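Local coordinates for CMP-sialic acid transporter 1 (Zea mays, PDB 6I1R), which probably carries CMP-sialic acid from the cytoplasm into the Golgi in exchange for CMP, which occupies the pocket of this outward-facing form, at residues Leu10-Ser15 with Met270-Val275; Val72-Val77 with Glu181-Lys186; Ile109-Ile114 with Ser169-Ala174; Ala35-Leu40 with Met238-Leu243; Leu93-Pro98 with Ser157-Gly162. The protein carries 5 engineered substitutions. All blocks are in the same frame, centred on the assembly; numbering follows the deposited sequence.

Overall arrangement
Contacts 3 and 4 are buried, contacts 2 and 5 partly buried, and contact 1 lies towards the surface of the helical bundle. Helix 160-186 serves three of them: its start in contact 5, its middle in contact 3 and its far end in contact 2. Contacts 1 and 4 involve successive helices, 3-24 and 37-59 against 259-279 and 234-256, and touch where Leu13 meets Asn242. The chemistry shifts accordingly: small residues and threonines at contact 3, branched aliphatics at contact 4 beside the nucleotide, sparse serine, threonine and leucine at contact 1, and one face of a tyrosine ring met by an aliphatic carbon in contacts 2 and 5. Contact 5 also borders the second subunit.

Contact 1: Leu10-Ser15 with Met270-Val275; sequences LTILTS and MLLTMV
With OG of Ser15 set between its backbone N and carbonyl carbon (chi1 80°) and CG of Leu272 anti to its backbone N (chi1 -178°), the serine hydroxyl and the leucine branch CD2 meet between the helices. Leu272 CD2 lies 3.5 Å from Ser15 OG, and the same methyl reaches Ile12 CD1 at 4.2 Å, the two aliphatic chains crossing obliquely. Ser15 OG donates to Ile12 O at 3.0 Å from above the carbonyl plane; the polar atom is thus held by its own helix while Leu272 packs on it. Segments 10-15 and 270-275, from two helices of the transporter's bundle, cross at -53°, their axes 8.8 Å apart. The CA atoms come nearest, 5.4 Å apart, at Ser15 and Thr273. Thr273 OG1 rests against Ser15 CB at 3.3 Å; its hydrogen bond goes to Ala269 O along its own helix. Thr11 contributes little beyond its backbone O near Leu272; its hydroxyl has Ala7 O and Ser265 O as partners, Ala7 O the stronger. On other sides of helix 259-279, Leu271 and Met274 touch helices 126-143 and 287-304.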
# COMPACT_ATOMS: atom_id res chain seq x y z
N LEU B 10 -1.20 1.34 -27.66
CA LEU B 10 -1.91 1.26 -26.38
C LEU B 10 -1.42 0.04 -25.60
O LEU B 10 -1.21 0.12 -24.39
CB LEU B 10 -3.42 1.20 -26.63
CG LEU B 10 -4.29 1.07 -25.38
CD1 LEU B 10 -4.01 2.19 -24.39
CD2 LEU B 10 -5.77 1.05 -25.76
N THR B 11 -1.22 -1.08 -26.29
CA THR B 11 -0.69 -2.29 -25.66
C THR B 11 0.70 -2.00 -25.08
O THR B 11 0.96 -2.31 -23.92
CB THR B 11 -0.66 -3.47 -26.64
OG1 THR B 11 -2.00 -3.68 -27.10
CG2 THR B 11 -0.12 -4.75 -26.04
N ILE B 12 1.57 -1.40 -25.89
CA ILE B 12 2.93 -1.08 -25.44
C ILE B 12 2.85 -0.18 -24.20
O ILE B 12 3.53 -0.44 -23.21
CB ILE B 12 3.75 -0.43 -26.58
CG1 ILE B 12 4.06 -1.43 -27.70
CG2 ILE B 12 5.02 0.21 -26.04
CD1 ILE B 12 4.87 -2.63 -27.27
N LEU B 13 2.01 0.85 -24.24
CA LEU B 13 1.99 1.85 -23.16
C LEU B 13 1.16 1.36 -21.97
O LEU B 13 1.46 1.74 -20.84
CB LEU B 13 1.47 3.19 -23.70
CG LEU B 13 2.42 3.95 -24.62
CD1 LEU B 13 1.78 5.24 -25.11
CD2 LEU B 13 3.74 4.25 -23.93
N THR B 14 0.15 0.52 -22.17
CA THR B 14 -0.63 -0.00 -21.03
C THR B 14 0.26 -0.90 -20.16
O THR B 14 0.05 -0.97 -18.94
CB THR B 14 -1.90 -0.75 -21.49
OG1 THR B 14 -2.75 0.17 -22.18
CG2 THR B 14 -2.68 -1.36 -20.35
N SER B 15 1.24 -1.56 -20.77
CA SER B 15 2.18 -2.41 -20.02
C SER B 15 3.30 -1.56 -19.41
O SER B 15 3.90 -1.96 -18.42
CB SER B 15 2.73 -3.51 -20.89
OG SER B 15 3.78 -3.04 -21.72
N MET B 270 -1.52 -7.07 -20.52
CA MET B 270 -1.42 -7.86 -19.29
C MET B 270 -0.52 -9.08 -19.52
O MET B 270 0.19 -9.50 -18.61
CB MET B 270 -2.81 -8.32 -18.84
CG MET B 270 -2.84 -8.87 -17.42
SD MET B 270 -3.97 -10.27 -17.26
CE MET B 270 -3.01 -11.55 -18.08
N LEU B 271 -0.57 -9.65 -20.72
CA LEU B 271 0.30 -10.79 -21.06
C LEU B 271 1.74 -10.30 -21.22
O LEU B 271 2.67 -10.94 -20.72
CB LEU B 271 -0.20 -11.46 -22.35
CG LEU B 271 -1.48 -12.28 -22.22
CD1 LEU B 271 -1.92 -12.80 -23.58
CD2 LEU B 271 -1.30 -13.44 -21.25
N LEU B 272 1.92 -9.17 -21.91
CA LEU B 272 3.26 -8.62 -22.15
C LEU B 272 3.93 -8.29 -20.81
O LEU B 272 5.12 -8.56 -20.63
CB LEU B 272 3.14 -7.37 -23.03
CG LEU B 272 4.45 -6.69 -23.41
CD1 LEU B 272 5.35 -7.63 -24.19
CD2 LEU B 272 4.20 -5.42 -24.21
N THR B 273 3.16 -7.72 -19.88
CA THR B 273 3.67 -7.36 -18.55
C THR B 273 4.28 -8.59 -17.86
O THR B 273 5.37 -8.51 -17.29
CB THR B 273 2.57 -6.74 -17.68
OG1 THR B 273 2.26 -5.45 -18.20
CG2 THR B 273 2.96 -6.61 -16.22
N MET B 274 3.56 -9.71 -17.92
CA MET B 274 4.02 -10.96 -17.30
C MET B 274 5.29 -11.47 -18.01
O MET B 274 6.20 -11.96 -17.35
CB MET B 274 2.93 -12.04 -17.37
CG MET B 274 1.89 -11.92 -16.28
SD MET B 274 0.36 -12.78 -16.69
CE MET B 274 -0.21 -13.27 -15.06
N VAL B 275 5.33 -11.34 -19.33
CA VAL B 275 6.50 -11.78 -20.11
C VAL B 275 7.70 -10.90 -19.76
O VAL B 275 8.82 -11.40 -19.61
CB VAL B 275 6.22 -11.78 -21.63
CG1 VAL B 275 7.48 -11.98 -22.45
CG2 VAL B 275 5.17 -12.81 -22.01

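Contact 2: Val72-Val77 with Glu181-Lys186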
# COMPACT_ATOMS: atom_id res chain seq x y z
N VAL B 72 -24.12 18.16 -24.07
CA VAL B 72 -22.95 18.36 -23.21
C VAL B 72 -23.15 17.59 -21.89
O VAL B 72 -22.22 16.94 -21.41
CB VAL B 72 -22.68 19.86 -22.95
CG1 VAL B 72 -21.58 20.07 -21.92
CG2 VAL B 72 -22.35 20.61 -24.23
N ARG B 73 -24.36 17.64 -21.34
CA ARG B 73 -24.67 17.05 -20.02
C ARG B 73 -24.46 15.53 -20.03
O ARG B 73 -24.32 14.93 -18.97
CB ARG B 73 -26.11 17.36 -19.63
CG ARG B 73 -27.14 16.57 -20.43
CD ARG B 73 -28.51 17.22 -20.56
NE ARG B 73 -29.51 16.79 -19.61
CZ ARG B 73 -30.48 17.54 -19.12
NH1 ARG B 73 -31.07 17.16 -17.99
NH2 ARG B 73 -30.87 18.66 -19.71
N LEU B 74 -24.47 14.91 -21.21
CA LEU B 74 -24.37 13.44 -21.30
C LEU B 74 -22.95 12.96 -20.95
O LEU B 74 -22.77 11.78 -20.64
CB LEU B 74 -24.76 12.99 -22.71
CG LEU B 74 -26.20 12.48 -22.86
CD1 LEU B 74 -27.20 13.56 -22.49
CD2 LEU B 74 -26.45 11.98 -24.27
N TYR B 75 -21.96 13.85 -20.98
CA TYR B 75 -20.57 13.45 -20.67
C TYR B 75 -20.38 13.28 -19.15
O TYR B 75 -19.30 12.88 -18.72
CB TYR B 75 -19.59 14.47 -21.26
CG TYR B 75 -19.48 14.42 -22.76
CD1 TYR B 75 -20.35 15.14 -23.57
CD2 TYR B 75 -18.51 13.65 -23.38
CE1 TYR B 75 -20.25 15.09 -24.95
CE2 TYR B 75 -18.40 13.59 -24.76
CZ TYR B 75 -19.28 14.32 -25.55
OH TYR B 75 -19.18 14.27 -26.91
N VAL B 76 -21.42 13.56 -18.36
CA VAL B 76 -21.35 13.35 -16.91
C VAL B 76 -21.38 11.84 -16.63
O VAL B 76 -20.67 11.35 -15.75
CB VAL B 76 -22.51 14.06 -16.17
CG1 VAL B 76 -22.41 13.88 -14.66
CG2 VAL B 76 -22.61 15.54 -16.51
N VAL B 77 -22.17 11.11 -17.42
CA VAL B 77 -22.57 9.73 -17.09
C VAL B 77 -21.33 8.87 -16.82
O VAL B 77 -21.24 8.26 -15.75
CB VAL B 77 -23.47 9.13 -18.19
CG1 VAL B 77 -23.71 7.64 -17.98
CG2 VAL B 77 -24.80 9.87 -18.29
N GLU B 181 -18.03 5.17 -25.87
CA GLU B 181 -18.07 4.93 -27.31
C GLU B 181 -19.34 5.53 -27.91
O GLU B 181 -19.30 6.19 -28.96
CB GLU B 181 -18.00 3.43 -27.62
CG GLU B 181 -18.07 3.11 -29.10
CD GLU B 181 -17.52 1.75 -29.50
OE1 GLU B 181 -17.16 0.96 -28.60
OE2 GLU B 181 -17.47 1.47 -30.71
N TYR B 182 -20.47 5.30 -27.24
CA TYR B 182 -21.74 5.88 -27.66
C TYR B 182 -21.57 7.39 -27.84
O TYR B 182 -21.89 7.93 -28.90
CB TYR B 182 -22.86 5.52 -26.67
CG TYR B 182 -24.08 6.41 -26.73
CD1 TYR B 182 -24.93 6.38 -27.82
CD2 TYR B 182 -24.38 7.28 -25.70
CE1 TYR B 182 -26.05 7.19 -27.88
CE2 TYR B 182 -25.50 8.10 -25.74
CZ TYR B 182 -26.34 8.06 -26.84
OH TYR B 182 -27.44 8.86 -26.89
N LEU B 183 -21.03 8.06 -26.82
CA LEU B 183 -20.90 9.53 -26.84
C LEU B 183 -20.02 9.98 -28.02
O LEU B 183 -20.40 10.90 -28.73
CB LEU B 183 -20.31 10.02 -25.51
CG LEU B 183 -21.23 9.92 -24.29
CD1 LEU B 183 -20.56 10.50 -23.06
CD2 LEU B 183 -22.57 10.61 -24.54
N MET B 184 -18.87 9.33 -28.22
CA MET B 184 -17.96 9.74 -29.29
C MET B 184 -18.66 9.59 -30.65
O MET B 184 -18.59 10.49 -31.50
CB MET B 184 -16.67 8.91 -29.31
CG MET B 184 -16.00 8.73 -27.97
SD MET B 184 -15.91 10.25 -26.98
CE MET B 184 -14.50 11.04 -27.74
N LYS B 185 -19.34 8.46 -30.84
CA LYS B 185 -19.87 8.08 -32.15
C LYS B 185 -21.27 8.67 -32.39
O LYS B 185 -21.74 8.65 -33.52
CB LYS B 185 -19.91 6.55 -32.29
CG LYS B 185 -18.57 5.90 -32.61
CD LYS B 185 -18.60 4.39 -32.53
CE LYS B 185 -17.23 3.76 -32.56
NZ LYS B 185 -16.68 3.65 -33.93
N LYS B 186 -21.92 9.20 -31.35
CA LYS B 186 -23.26 9.77 -31.53
C LYS B 186 -23.16 11.17 -32.17
O LYS B 186 -24.17 11.71 -32.61
CB LYS B 186 -24.04 9.84 -30.21
CG LYS B 186 -23.72 11.01 -29.30
CD LYS B 186 -24.79 11.31 -28.27
CE LYS B 186 -26.12 11.68 -28.89
NZ LYS B 186 -26.81 12.75 -28.12
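Leu74 and Leu183 make the aliphatic part of this contact. Leu74 CB is 3.7 Å from Leu183 CD2, while the other branch, Leu183 CD1, comes to 3.5 Å from the backbone O of Leu74. Leu183 thus straddles the chain between residues 74 and 75: CD2 lies on the Leu74 side chain, while CD1 lies between Leu74 O and the Tyr75 ring. The aromatic part is a CH-pi contact: Leu183 CD1 sits over one face of the Tyr75 ring, 4.2 Å from its centroid and 27° off the normal. CG of Tyr75 stands anti to the carbonyl carbon (chi1 -71°), which turns one ring face to Leu183 CD1, the two side chains sliding past each other in opposite directions; Val72 O lies at the ring edge, in its plane. Polar ends touch only marginally. Lys186 bends at chi3 and chi4 to bring NZ within 3.9 Å of Leu74 CD2, its chain crossing the leucine at about a right angle, and Tyr182 OH is 4.2 Å from the same methyl. The contact joins the 3-10 turn leading into helix 76-92 to the C-terminal part of helix 160-186, and Gln194 and Gln197 of helix 191-216 also touch Tyr75. Cohesion between the two segments therefore rests on dispersion and hydrophobic burial around Leu183, with lysine and tyrosine ends bordering Leu74.

Contact 3: Ile109-Ile114 with Ser169-Ala174; sequences IVTTGI and SACLSA
Thr112 and Ala174 bring their CA atoms to 4.6 Å where segments 109-114 and 169-174 cross at -51°, their axes approaching to 8.2 Å. Both lie in helices predicted to span the membrane, and small residues let their backbones come this close inside the bundle. The methyl of Ala174 fits between the two threonines: its CB is 3.4 Å from Thr111 OG1 and 3.5 Å from Thr112 CG2. Thr111 holds OG1 between its backbone N and carbonyl carbon (chi1 49°), which puts CG2 anti to the carbonyl carbon, 3.9 Å from Cys171 SG. Thr111 OG1 also comes to 3.1 Å from Ala170 O, although its strongest partner is Leu107 O, a turn earlier in its own helix. Thr112 OG1 likewise has carbonyls of its own helix within reach, Ile109 O and Lys108 O. Since Thr111 has a single hydroxyl proton, it cannot serve Leu107 O and Ala170 O fully at once, and any polar link between the helices is probably shared with the helix's own backbone.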
# COMPACT_ATOMS: atom_id res chain seq x y z
N ILE B 109 -14.40 -8.41 -20.07
CA ILE B 109 -14.26 -8.79 -21.48
C ILE B 109 -15.61 -9.30 -22.00
O ILE B 109 -16.00 -8.95 -23.12
CB ILE B 109 -13.13 -9.83 -21.66
CG1 ILE B 109 -11.76 -9.23 -21.32
CG2 ILE B 109 -13.14 -10.42 -23.06
CD1 ILE B 109 -10.69 -10.25 -21.02
N VAL B 110 -16.32 -10.11 -21.21
CA VAL B 110 -17.60 -10.67 -21.65
C VAL B 110 -18.72 -9.63 -21.45
O VAL B 110 -19.65 -9.57 -22.26
CB VAL B 110 -17.93 -12.01 -20.97
CG1 VAL B 110 -16.88 -13.06 -21.26
CG2 VAL B 110 -18.15 -11.88 -19.46
N THR B 111 -18.63 -8.82 -20.40
CA THR B 111 -19.64 -7.79 -20.15
C THR B 111 -19.54 -6.68 -21.20
O THR B 111 -20.57 -6.15 -21.62
CB THR B 111 -19.55 -7.21 -18.73
OG1 THR B 111 -18.20 -6.85 -18.46
CG2 THR B 111 -20.04 -8.18 -17.67
N THR B 112 -18.33 -6.31 -21.65
CA THR B 112 -18.23 -5.37 -22.77
C THR B 112 -18.82 -6.04 -24.01
O THR B 112 -19.62 -5.43 -24.72
CB THR B 112 -16.80 -4.88 -23.06
OG1 THR B 112 -15.96 -5.99 -23.39
CG2 THR B 112 -16.19 -4.10 -21.91
N GLY B 113 -18.45 -7.30 -24.24
CA GLY B 113 -19.03 -8.09 -25.32
C GLY B 113 -20.54 -7.94 -25.39
O GLY B 113 -21.07 -7.55 -26.41
N ILE B 114 -21.21 -8.23 -24.27
CA ILE B 114 -22.68 -8.24 -24.22
C ILE B 114 -23.22 -6.83 -24.46
O ILE B 114 -24.11 -6.65 -25.29
CB ILE B 114 -23.17 -8.82 -22.87
CG1 ILE B 114 -22.83 -10.31 -22.74
CG2 ILE B 114 -24.66 -8.57 -22.68
CD1 ILE B 114 -22.77 -10.81 -21.32
N SER B 169 -19.19 -5.14 -10.56
CA SER B 169 -18.05 -4.30 -10.91
C SER B 169 -17.78 -4.36 -12.42
O SER B 169 -17.60 -3.32 -13.06
CB SER B 169 -16.82 -4.70 -10.14
OG SER B 169 -15.71 -3.90 -10.50
N ALA B 170 -17.76 -5.57 -12.98
CA ALA B 170 -17.42 -5.78 -14.39
C ALA B 170 -18.49 -5.16 -15.31
O ALA B 170 -18.16 -4.62 -16.37
CB ALA B 170 -17.26 -7.26 -14.66
N CYS B 171 -19.75 -5.25 -14.90
CA CYS B 171 -20.87 -4.70 -15.68
C CYS B 171 -20.76 -3.17 -15.75
O CYS B 171 -21.01 -2.57 -16.80
CB CYS B 171 -22.21 -5.09 -15.07
SG CYS B 171 -22.44 -6.88 -14.95
N LEU B 172 -20.41 -2.54 -14.63
CA LEU B 172 -20.24 -1.09 -14.57
C LEU B 172 -19.01 -0.68 -15.40
O LEU B 172 -19.09 0.25 -16.22
CB LEU B 172 -20.08 -0.65 -13.11
CG LEU B 172 -21.33 -0.81 -12.24
CD1 LEU B 172 -20.97 -0.76 -10.77
CD2 LEU B 172 -22.37 0.25 -12.58
N SER B 173 -17.89 -1.37 -15.19
CA SER B 173 -16.67 -1.12 -15.96
C SER B 173 -17.00 -1.10 -17.46
O SER B 173 -16.67 -0.15 -18.17
CB SER B 173 -15.62 -2.16 -15.65
OG SER B 173 -14.51 -2.02 -16.52
N ALA B 174 -17.67 -2.16 -17.91
CA ALA B 174 -18.07 -2.30 -19.31
C ALA B 174 -19.01 -1.15 -19.70
O ALA B 174 -18.81 -0.51 -20.73
CB ALA B 174 -18.73 -3.64 -19.53

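Contact 4: Ala35-Leu40 with Met238-Leu243; sequences ATIPFL and MVVFNL. With C5P (cytidine-5'-monophosphate), chain D.
Ile37 and Val240 mark the closest backbone approach, 6.0 Å between CA atoms, where the N-terminal part of helix 37-59 lies against helix 234-256. Ile37 reaches three partners with three different atoms. CD1 meets Val239 CG2 at 3.7 Å, the side chains at about a right angle; CG1 lies 4.0 Å from Val240 CG2; and CG2 touches Leu243 CD2 at 3.8 Å. In Ile37 a chi1 of -82° separates the CG1 and CG2 branches, CG1 anti to the carbonyl carbon and CG2 anti to the backbone N, and an extended chi2 (177°) carries CD1 on to Val239. The two methyls of Val240 divide in turn, CG2 going to Ile37 and CG1 to Leu40 CB at 3.8 Å. Behind this aliphatic seam runs the nucleotide pocket of the transporter, a member of the drug/metabolite transporter clan. Pro38 points away from helix 234-256, and its CB touches C5 of the bound cytidine-5'-monophosphate at 3.7 Å, with CG 3.9 Å from the amino nitrogen N4 of the same base. Glu42 and Lys45, on the same helix, also belong to the pocket, together with residues such as Asn206 and Trp209 of helix 191-216. Tyr232 adds to the packing round Ile37 and Leu40.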
# COMPACT_ATOMS: atom_id res chain seq x y z
N ALA B 35 -4.26 7.80 -4.80
CA ALA B 35 -5.58 8.43 -4.82
C ALA B 35 -5.55 9.69 -5.69
O ALA B 35 -6.56 10.04 -6.31
CB ALA B 35 -6.01 8.76 -3.40
N THR B 36 -4.40 10.35 -5.74
CA THR B 36 -4.26 11.66 -6.39
C THR B 36 -3.83 11.52 -7.85
O THR B 36 -3.98 12.48 -8.62
CB THR B 36 -3.24 12.53 -5.64
OG1 THR B 36 -2.10 11.73 -5.34
CG2 THR B 36 -3.79 13.12 -4.35
N ILE B 37 -3.30 10.37 -8.25
CA ILE B 37 -2.76 10.21 -9.61
C ILE B 37 -3.88 10.33 -10.65
O ILE B 37 -3.70 11.04 -11.64
CB ILE B 37 -1.97 8.89 -9.76
CG1 ILE B 37 -0.54 9.05 -9.22
CG2 ILE B 37 -1.98 8.39 -11.20
CD1 ILE B 37 0.28 7.80 -9.26
N PRO B 38 -5.03 9.65 -10.44
CA PRO B 38 -6.13 9.75 -11.41
C PRO B 38 -6.60 11.19 -11.64
O PRO B 38 -7.04 11.52 -12.74
CB PRO B 38 -7.27 8.92 -10.80
CG PRO B 38 -6.56 7.95 -9.91
CD PRO B 38 -5.41 8.75 -9.35
N PHE B 39 -6.50 12.03 -10.61
CA PHE B 39 -6.83 13.45 -10.71
C PHE B 39 -5.84 14.15 -11.65
O PHE B 39 -6.24 14.81 -12.60
CB PHE B 39 -6.86 14.09 -9.32
CG PHE B 39 -7.06 15.58 -9.30
CD1 PHE B 39 -8.32 16.14 -9.40
CD2 PHE B 39 -5.97 16.44 -9.16
CE1 PHE B 39 -8.50 17.51 -9.38
CE2 PHE B 39 -6.15 17.81 -9.13
CZ PHE B 39 -7.42 18.35 -9.24
N LEU B 40 -4.55 13.98 -11.37
CA LEU B 40 -3.49 14.58 -12.20
C LEU B 40 -3.53 13.99 -13.62
O LEU B 40 -3.28 14.70 -14.59
CB LEU B 40 -2.12 14.33 -11.56
CG LEU B 40 -1.88 14.99 -10.20
CD1 LEU B 40 -0.42 14.82 -9.79
CD2 LEU B 40 -2.25 16.46 -10.22
N MET B 238 6.14 9.94 -14.20
CA MET B 238 6.15 9.14 -15.43
C MET B 238 4.80 8.44 -15.61
O MET B 238 4.25 8.45 -16.72
CB MET B 238 7.28 8.09 -15.42
CG MET B 238 8.63 8.65 -15.82
SD MET B 238 9.98 7.45 -15.65
CE MET B 238 9.76 6.48 -17.15
N VAL B 239 4.25 7.86 -14.54
CA VAL B 239 3.00 7.08 -14.67
C VAL B 239 1.83 8.05 -14.84
O VAL B 239 0.85 7.70 -15.49
CB VAL B 239 2.76 6.10 -13.50
CG1 VAL B 239 4.05 5.61 -12.86
CG2 VAL B 239 1.83 6.66 -12.44
N VAL B 240 1.92 9.26 -14.27
CA VAL B 240 0.85 10.26 -14.45
C VAL B 240 0.73 10.58 -15.95
O VAL B 240 -0.37 10.60 -16.49
CB VAL B 240 1.10 11.54 -13.62
CG1 VAL B 240 0.18 12.67 -14.03
CG2 VAL B 240 0.97 11.27 -12.13
N PHE B 241 1.87 10.83 -16.59
CA PHE B 241 1.90 11.09 -18.03
C PHE B 241 1.47 9.83 -18.78
O PHE B 241 0.66 9.90 -19.71
CB PHE B 241 3.29 11.55 -18.48
CG PHE B 241 3.75 12.88 -17.92
CD1 PHE B 241 2.85 13.90 -17.68
CD2 PHE B 241 5.10 13.11 -17.68
CE1 PHE B 241 3.28 15.13 -17.18
CE2 PHE B 241 5.52 14.34 -17.18
CZ PHE B 241 4.61 15.34 -16.94
N ASN B 242 2.01 8.68 -18.38
CA ASN B 242 1.74 7.42 -19.06
C ASN B 242 0.25 7.08 -18.97
O ASN B 242 -0.32 6.55 -19.93
CB ASN B 242 2.58 6.28 -18.51
CG ASN B 242 2.86 5.21 -19.55
OD1 ASN B 242 3.88 4.54 -19.49
ND2 ASN B 242 1.97 5.08 -20.52
N LEU B 243 -0.38 7.37 -17.83
CA LEU B 243 -1.81 7.09 -17.62
C LEU B 243 -2.65 8.08 -18.42
O LEU B 243 -3.74 7.74 -18.92
CB LEU B 243 -2.11 7.17 -16.12
CG LEU B 243 -3.54 6.83 -15.70
CD1 LEU B 243 -4.00 5.52 -16.31
CD2 LEU B 243 -3.65 6.77 -14.18
O3P C5P D . -10.33 8.45 -16.28
P C5P D . -11.09 7.76 -15.18
O1P C5P D . -11.88 6.55 -15.64
O2P C5P D . -10.30 7.54 -13.91
O5' C5P D . -12.22 8.83 -14.76
C5' C5P D . -12.23 9.40 -13.46
C4' C5P D . -13.54 9.05 -12.76
O4' C5P D . -13.38 7.84 -12.01
C3' C5P D . -13.96 10.14 -11.79
O3' C5P D . -15.20 10.72 -12.23
C2' C5P D . -14.06 9.48 -10.42
O2' C5P D . -15.38 9.57 -9.86
C1' C5P D . -13.69 8.02 -10.63
N1 C5P D . -12.53 7.68 -9.80
C2 C5P D . -12.66 7.61 -8.40
N3 C5P D . -11.60 7.31 -7.63
C4 C5P D . -10.40 7.06 -8.20
C5 C5P D . -10.25 7.13 -9.58
C6 C5P D . -11.35 7.44 -10.37
O2 C5P D . -13.77 7.84 -7.87
N4 C5P D . -9.33 6.75 -7.42

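Contact 5: Leu93-Pro98 with Ser157-Gly162; sequences LTYVDP and SAPLEG
Tyr95 and Glu161 form the dense part of this contact: Glu161 CB sits over one face of the ring, 3.4 Å from the centroid and 15° off the normal, a CH-pi contact. Glu161 CG follows at 3.7 Å from Tyr95 CE2; the chain bends at chi2 (95°), and the carboxylate and ring planes are 18° apart. Beside this, Gly162 brings its bare CA to 3.7 Å from Tyr95 CB and 3.9 Å from Val96 CG1. Pro159 occupies the N-cap position of helix 160-186, and Asp97 that of helix 98-104, where its side chain caps a backbone N; the contact joins the loop leading into helix 98-104 to the start of helix 160-186. Pro159 lies beside the tyrosine, its CB 3.9 Å from Tyr95 CD2. Looser is the flank of Ala158, whose CB reaches Val96 CG1 at 4.1 Å. Glu161, though packed by CB and CG, is on the surface, while Leu221 of the second subunit packs on Tyr95 and Gln226 of that subunit on Pro159.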
# COMPACT_ATOMS: atom_id res chain seq x y z
N LEU B 93 -13.11 -5.68 -2.35
CA LEU B 93 -11.83 -6.04 -1.73
C LEU B 93 -11.99 -6.31 -0.22
O LEU B 93 -11.07 -6.85 0.39
CB LEU B 93 -10.82 -4.91 -1.97
CG LEU B 93 -10.29 -4.80 -3.40
CD1 LEU B 93 -9.71 -3.42 -3.66
CD2 LEU B 93 -9.26 -5.88 -3.70
N THR B 94 -13.12 -5.94 0.39
CA THR B 94 -13.35 -6.24 1.81
C THR B 94 -13.97 -7.63 1.97
O THR B 94 -14.26 -8.04 3.09
CB THR B 94 -14.22 -5.17 2.49
OG1 THR B 94 -15.57 -5.30 2.06
CG2 THR B 94 -13.73 -3.76 2.23
N TYR B 95 -14.20 -8.35 0.87
CA TYR B 95 -14.61 -9.76 0.94
C TYR B 95 -13.56 -10.68 0.30
O TYR B 95 -13.47 -11.85 0.68
CB TYR B 95 -15.97 -9.96 0.27
CG TYR B 95 -17.12 -9.22 0.91
CD1 TYR B 95 -17.41 -7.91 0.56
CD2 TYR B 95 -17.93 -9.83 1.85
CE1 TYR B 95 -18.47 -7.22 1.13
CE2 TYR B 95 -18.99 -9.16 2.44
CZ TYR B 95 -19.26 -7.85 2.08
OH TYR B 95 -20.30 -7.17 2.65
N VAL B 96 -12.78 -10.18 -0.66
CA VAL B 96 -11.87 -11.03 -1.43
C VAL B 96 -10.45 -10.46 -1.37
O VAL B 96 -10.26 -9.25 -1.29
CB VAL B 96 -12.34 -11.19 -2.89
CG1 VAL B 96 -13.71 -11.84 -2.98
CG2 VAL B 96 -12.32 -9.88 -3.65
N ASP B 97 -9.47 -11.36 -1.42
CA ASP B 97 -8.07 -10.96 -1.61
C ASP B 97 -7.92 -10.33 -3.00
O ASP B 97 -8.70 -10.65 -3.90
CB ASP B 97 -7.11 -12.15 -1.42
CG ASP B 97 -7.51 -13.41 -2.17
OD1 ASP B 97 -7.75 -13.33 -3.39
OD2 ASP B 97 -7.57 -14.48 -1.52
N PRO B 98 -6.93 -9.44 -3.18
CA PRO B 98 -6.77 -8.74 -4.47
C PRO B 98 -6.52 -9.66 -5.67
O PRO B 98 -6.83 -9.27 -6.80
CB PRO B 98 -5.55 -7.82 -4.27
CG PRO B 98 -5.52 -7.59 -2.79
CD PRO B 98 -5.95 -8.93 -2.22
N SER B 157 -14.47 -20.46 -2.31
CA SER B 157 -14.70 -20.45 -0.86
C SER B 157 -14.78 -19.01 -0.34
O SER B 157 -14.76 -18.80 0.88
CB SER B 157 -13.63 -21.23 -0.15
OG SER B 157 -13.94 -21.36 1.23
N ALA B 158 -14.86 -18.02 -1.23
CA ALA B 158 -15.03 -16.63 -0.82
C ALA B 158 -16.51 -16.35 -0.55
O ALA B 158 -17.37 -17.12 -0.98
CB ALA B 158 -14.48 -15.70 -1.88
N PRO B 159 -16.82 -15.26 0.19
CA PRO B 159 -18.21 -14.89 0.48
C PRO B 159 -19.00 -14.55 -0.79
O PRO B 159 -18.42 -14.12 -1.79
CB PRO B 159 -18.13 -13.66 1.39
CG PRO B 159 -16.75 -13.72 1.97
CD PRO B 159 -15.91 -14.32 0.86
N LEU B 160 -20.32 -14.74 -0.73
CA LEU B 160 -21.20 -14.51 -1.88
C LEU B 160 -21.10 -13.04 -2.31
O LEU B 160 -21.03 -12.75 -3.50
CB LEU B 160 -22.63 -14.88 -1.50
CG LEU B 160 -23.66 -14.78 -2.63
CD1 LEU B 160 -23.41 -15.83 -3.69
CD2 LEU B 160 -25.08 -14.91 -2.08
N GLU B 161 -21.09 -12.13 -1.33
CA GLU B 161 -20.99 -10.68 -1.59
C GLU B 161 -19.81 -10.40 -2.52
O GLU B 161 -19.94 -9.64 -3.48
CB GLU B 161 -20.79 -9.91 -0.28
CG GLU B 161 -22.06 -9.73 0.53
CD GLU B 161 -22.28 -10.76 1.62
OE1 GLU B 161 -21.74 -11.88 1.49
OE2 GLU B 161 -22.99 -10.45 2.60
N GLY B 162 -18.67 -11.01 -2.22
CA GLY B 162 -17.47 -10.85 -3.03
C GLY B 162 -17.73 -11.19 -4.49
O GLY B 162 -17.46 -10.38 -5.38